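Local coordinates for protein transferrin (Manduca sexta, PDB 6WB6) that carries iron in the insect, binding a single ferric ion per molecule together with a carbonate anion, at residues C393-Q398 with K417-H422. Sequence-based numbering, arbitrary orientation.
Sequences CLKSVQ and KKYNLH
Two helices of the second transferrin repeat, a periplasmic-binding-protein-like fold, meet where Tyr419, the last residue of helix 411-419, lays its ring against the backbone of helix 390-399. The ring covers the Leu394-Lys395 peptide: Lys395 N sits 3.7 Å above its plane, over the centre, and the carbonyl carbon of Leu394 lies over the same face. Also on this face, Leu394 CB lies just beyond the rim at CE2 of Tyr419, 3.4 Å away, and Lys395 CA stands over the other long side of the ring, 3.6 Å from Tyr419 CE1. With CG anti to its own carbonyl carbon (chi1 -67°), the ring is carried across to the neighbouring helix. Over the opposite face sits the CG methylene of Lys418, 3.4 Å above the plane, so the phenol lies between a peptide and a methylene. The hydroxyl is hydrogen-bonded to Asp391, one turn before Lys395. The edge at CD1 of Tyr419 is met by Gln398, whose CD lies near the ring plane, 3.8 Å from that atom, with the amide turned 78° from the ring. Replacing Tyr419 with an alanine would probably leave a gap between the Leu394-Lys395 peptide and Lys418, and deprive Asp391 of its hydroxyl partner.

Just past the helix end the chain turns at Asn420, which has positive phi (47°), and runs on into strand 422-428 of the antiparallel sheet. This turn sets Leu421 against helix 390-399, where it and Leu394 both touch Val589 of the adjacent strand 587-590. The two methyls of Leu421 have different nearest side chains: CD1 lies 3.8 Å from Leu394 CD2, whereas CD2 presses tightly against Val397 CG1, at 3.5 Å.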
ATOM      1  N   CYS A 393      21.432  11.745   3.736  1.00 25.68           N
ATOM      2  CA  CYS A 393      20.585  10.969   2.836  1.00 24.11           C
ATOM      3  C   CYS A 393      20.287  11.762   1.574  1.00 18.67           C
ATOM      4  O   CYS A 393      20.249  11.200   0.474  1.00 17.28           O
ATOM      5  CB  CYS A 393      19.273  10.569   3.529  1.00 22.08           C
ATOM      6  SG  CYS A 393      19.335   8.980   4.331  1.00 26.14           S
ATOM      7  N   LEU A 394      20.032  13.063   1.724  1.00 18.34           N
ATOM      8  CA  LEU A 394      19.759  13.895   0.562  1.00 20.45           C
ATOM      9  C   LEU A 394      20.971  13.967  -0.348  1.00 16.27           C
ATOM     10  O   LEU A 394      20.854  13.814  -1.564  1.00 22.72           O
ATOM     11  CB  LEU A 394      19.336  15.291   1.003  1.00 24.28           C
ATOM     12  CG  LEU A 394      18.026  15.320   1.771  1.00 20.55           C
ATOM     13  CD1 LEU A 394      17.867  16.702   2.346  1.00 19.98           C
ATOM     14  CD2 LEU A 394      16.841  14.931   0.861  1.00 28.39           C
ATOM     15  N   LYS A 395      22.144  14.246   0.211  1.00 23.72           N
ATOM     16  CA  LYS A 395      23.350  14.188  -0.604  1.00 24.59           C
ATOM     17  C   LYS A 395      23.453  12.850  -1.306  1.00 20.64           C
ATOM     18  O   LYS A 395      23.883  12.776  -2.460  1.00 21.46           O
ATOM     19  CB  LYS A 395      24.590  14.416   0.256  1.00 21.77           C
ATOM     20  CG  LYS A 395      25.918  14.225  -0.467  1.00 24.15           C
ATOM     21  CD  LYS A 395      26.076  15.160  -1.693  1.00 28.97           C
ATOM     22  CE  LYS A 395      27.566  15.343  -2.067  1.00 31.75           C
ATOM     23  NZ  LYS A 395      27.791  15.900  -3.463  1.00 28.61           N
ATOM     24  N   SER A 396      23.112  11.771  -0.607  1.00 16.05           N
ATOM     25  CA  SER A 396      23.296  10.461  -1.206  1.00 17.88           C
ATOM     26  C   SER A 396      22.364  10.275  -2.386  1.00 21.29           C
ATOM     27  O   SER A 396      22.753   9.678  -3.399  1.00 29.43           O
ATOM     28  CB  SER A 396      23.078   9.364  -0.164  1.00 20.85           C
ATOM     29  OG  SER A 396      23.095   8.068  -0.743  1.00 23.75           O
ATOM     30  N   VAL A 397      21.124  10.762  -2.287  1.00 21.50           N
ATOM     31  CA  VAL A 397      20.234  10.692  -3.446  1.00 17.48           C
ATOM     32  C   VAL A 397      20.854  11.462  -4.618  1.00 19.78           C
ATOM     33  O   VAL A 397      20.917  10.971  -5.748  1.00 18.87           O
ATOM     34  CB  VAL A 397      18.828  11.203  -3.086  1.00 23.29           C
ATOM     35  CG1 VAL A 397      17.859  11.136  -4.303  1.00 21.63           C
ATOM     36  CG2 VAL A 397      18.220  10.357  -1.938  1.00 26.49           C
ATOM     37  N   GLN A 398      21.369  12.658  -4.357  1.00 18.60           N
ATOM     38  CA  GLN A 398      22.036  13.407  -5.420  1.00 24.62           C
ATOM     39  C   GLN A 398      23.166  12.609  -6.062  1.00 21.56           C
ATOM     40  O   GLN A 398      23.252  12.522  -7.293  1.00 25.13           O
ATOM     41  CB  GLN A 398      22.590  14.706  -4.870  1.00 20.82           C
ATOM     42  CG  GLN A 398      23.192  15.562  -5.928  1.00 17.88           C
ATOM     43  CD  GLN A 398      23.853  16.756  -5.356  1.00 33.08           C
ATOM     44  OE1 GLN A 398      23.456  17.889  -5.637  1.00 34.94           O
ATOM     45  NE2 GLN A 398      24.883  16.526  -4.534  1.00 35.08           N
ATOM     46  N   LYS A 417      16.652  23.062  -3.803  1.00 29.66           N
ATOM     47  CA  LYS A 417      17.631  24.075  -4.179  1.00 35.67           C
ATOM     48  C   LYS A 417      19.036  23.525  -4.022  1.00 37.88           C
ATOM     49  O   LYS A 417      19.917  23.797  -4.838  1.00 33.06           O
ATOM     50  CB  LYS A 417      17.468  25.336  -3.321  1.00 32.88           C
ATOM     51  CG  LYS A 417      17.138  26.601  -4.093  1.00 33.34           C
ATOM     52  N   LYS A 418      19.253  22.716  -2.991  1.00 35.10           N
ATOM     53  CA  LYS A 418      20.603  22.386  -2.568  1.00 32.36           C
ATOM     54  C   LYS A 418      21.132  21.154  -3.277  1.00 27.70           C
ATOM     55  O   LYS A 418      22.318  21.114  -3.631  1.00 23.45           O
ATOM     56  CB  LYS A 418      20.629  22.178  -1.043  1.00 28.60           C
ATOM     57  CG  LYS A 418      21.840  21.403  -0.509  1.00 36.53           C
ATOM     58  CD  LYS A 418      22.912  22.320  -0.048  1.00 32.99           C
ATOM     59  CE  LYS A 418      22.605  22.815   1.345  1.00 25.97           C
ATOM     60  NZ  LYS A 418      23.242  21.917   2.339  1.00 47.37           N
ATOM     61  N   TYR A 419      20.281  20.159  -3.464  1.00 24.96           N
ATOM     62  CA  TYR A 419      20.687  18.865  -4.046  1.00 26.52           C
ATOM     63  C   TYR A 419      20.023  18.558  -5.364  1.00 20.73           C
ATOM     64  O   TYR A 419      20.172  17.472  -5.790  1.00 18.90           O
ATOM     65  CB  TYR A 419      20.300  17.754  -3.099  1.00 33.02           C
ATOM     66  CG  TYR A 419      21.096  17.817  -1.849  1.00 30.60           C
ATOM     67  CD1 TYR A 419      22.462  17.666  -1.918  1.00 27.55           C
ATOM     68  CD2 TYR A 419      20.495  18.115  -0.651  1.00 28.61           C
ATOM     69  CE1 TYR A 419      23.227  17.737  -0.794  1.00 29.08           C
ATOM     70  CE2 TYR A 419      21.236  18.114   0.505  1.00 28.46           C
ATOM     71  CZ  TYR A 419      22.601  18.026   0.390  1.00 28.73           C
ATOM     72  OH  TYR A 419      23.367  18.115   1.455  1.00 45.90           O
ATOM     73  N   ASN A 420      19.343  19.524  -5.945  1.00 19.78           N
ATOM     74  CA  ASN A 420      18.622  19.331  -7.201  1.00 29.80           C
ATOM     75  C   ASN A 420      17.780  18.056  -7.173  1.00 29.64           C
ATOM     76  O   ASN A 420      17.735  17.284  -8.139  1.00 23.61           O
ATOM     77  CB  ASN A 420      19.586  19.318  -8.380  1.00 32.47           C
ATOM     78  CG  ASN A 420      18.895  19.585  -9.675  1.00 39.77           C
ATOM     79  OD1 ASN A 420      17.772  20.110  -9.695  1.00 37.89           O
ATOM     80  ND2 ASN A 420      19.555  19.230 -10.782  1.00 40.69           N
ATOM     81  N   LEU A 421      17.108  17.834  -6.050  1.00 18.25           N
ATOM     82  CA  LEU A 421      16.145  16.756  -5.912  1.00 19.08           C
ATOM     83  C   LEU A 421      14.743  17.309  -6.087  1.00 18.95           C
ATOM     84  O   LEU A 421      14.522  18.519  -6.076  1.00 20.07           O
ATOM     85  CB  LEU A 421      16.289  16.082  -4.547  1.00 21.54           C
ATOM     86  CG  LEU A 421      17.710  15.624  -4.228  1.00 20.53           C
ATOM     87  CD1 LEU A 421      17.791  15.183  -2.768  1.00 20.87           C
ATOM     88  CD2 LEU A 421      18.081  14.503  -5.163  1.00 20.24           C
ATOM     89  N   HIS A 422      13.775  16.399  -6.198  1.00 19.67           N
ATOM     90  CA  HIS A 422      12.396  16.795  -6.397  1.00 16.76           C
ATOM     91  C   HIS A 422      11.472  15.784  -5.725  1.00 20.41           C
ATOM     92  O   HIS A 422      11.797  14.591  -5.655  1.00 15.32           O
ATOM     93  CB  HIS A 422      12.078  16.896  -7.896  1.00 20.04           C
ATOM     94  CG  HIS A 422      11.978  15.566  -8.579  1.00 17.66           C
ATOM     95  ND1 HIS A 422      13.079  14.898  -9.081  1.00 18.12           N
ATOM     96  CD2 HIS A 422      10.905  14.785  -8.856  1.00 20.76           C
ATOM     97  CE1 HIS A 422      12.688  13.768  -9.643  1.00 26.84           C
ATOM     98  NE2 HIS A 422      11.372  13.675  -9.520  1.00 20.52           N
TER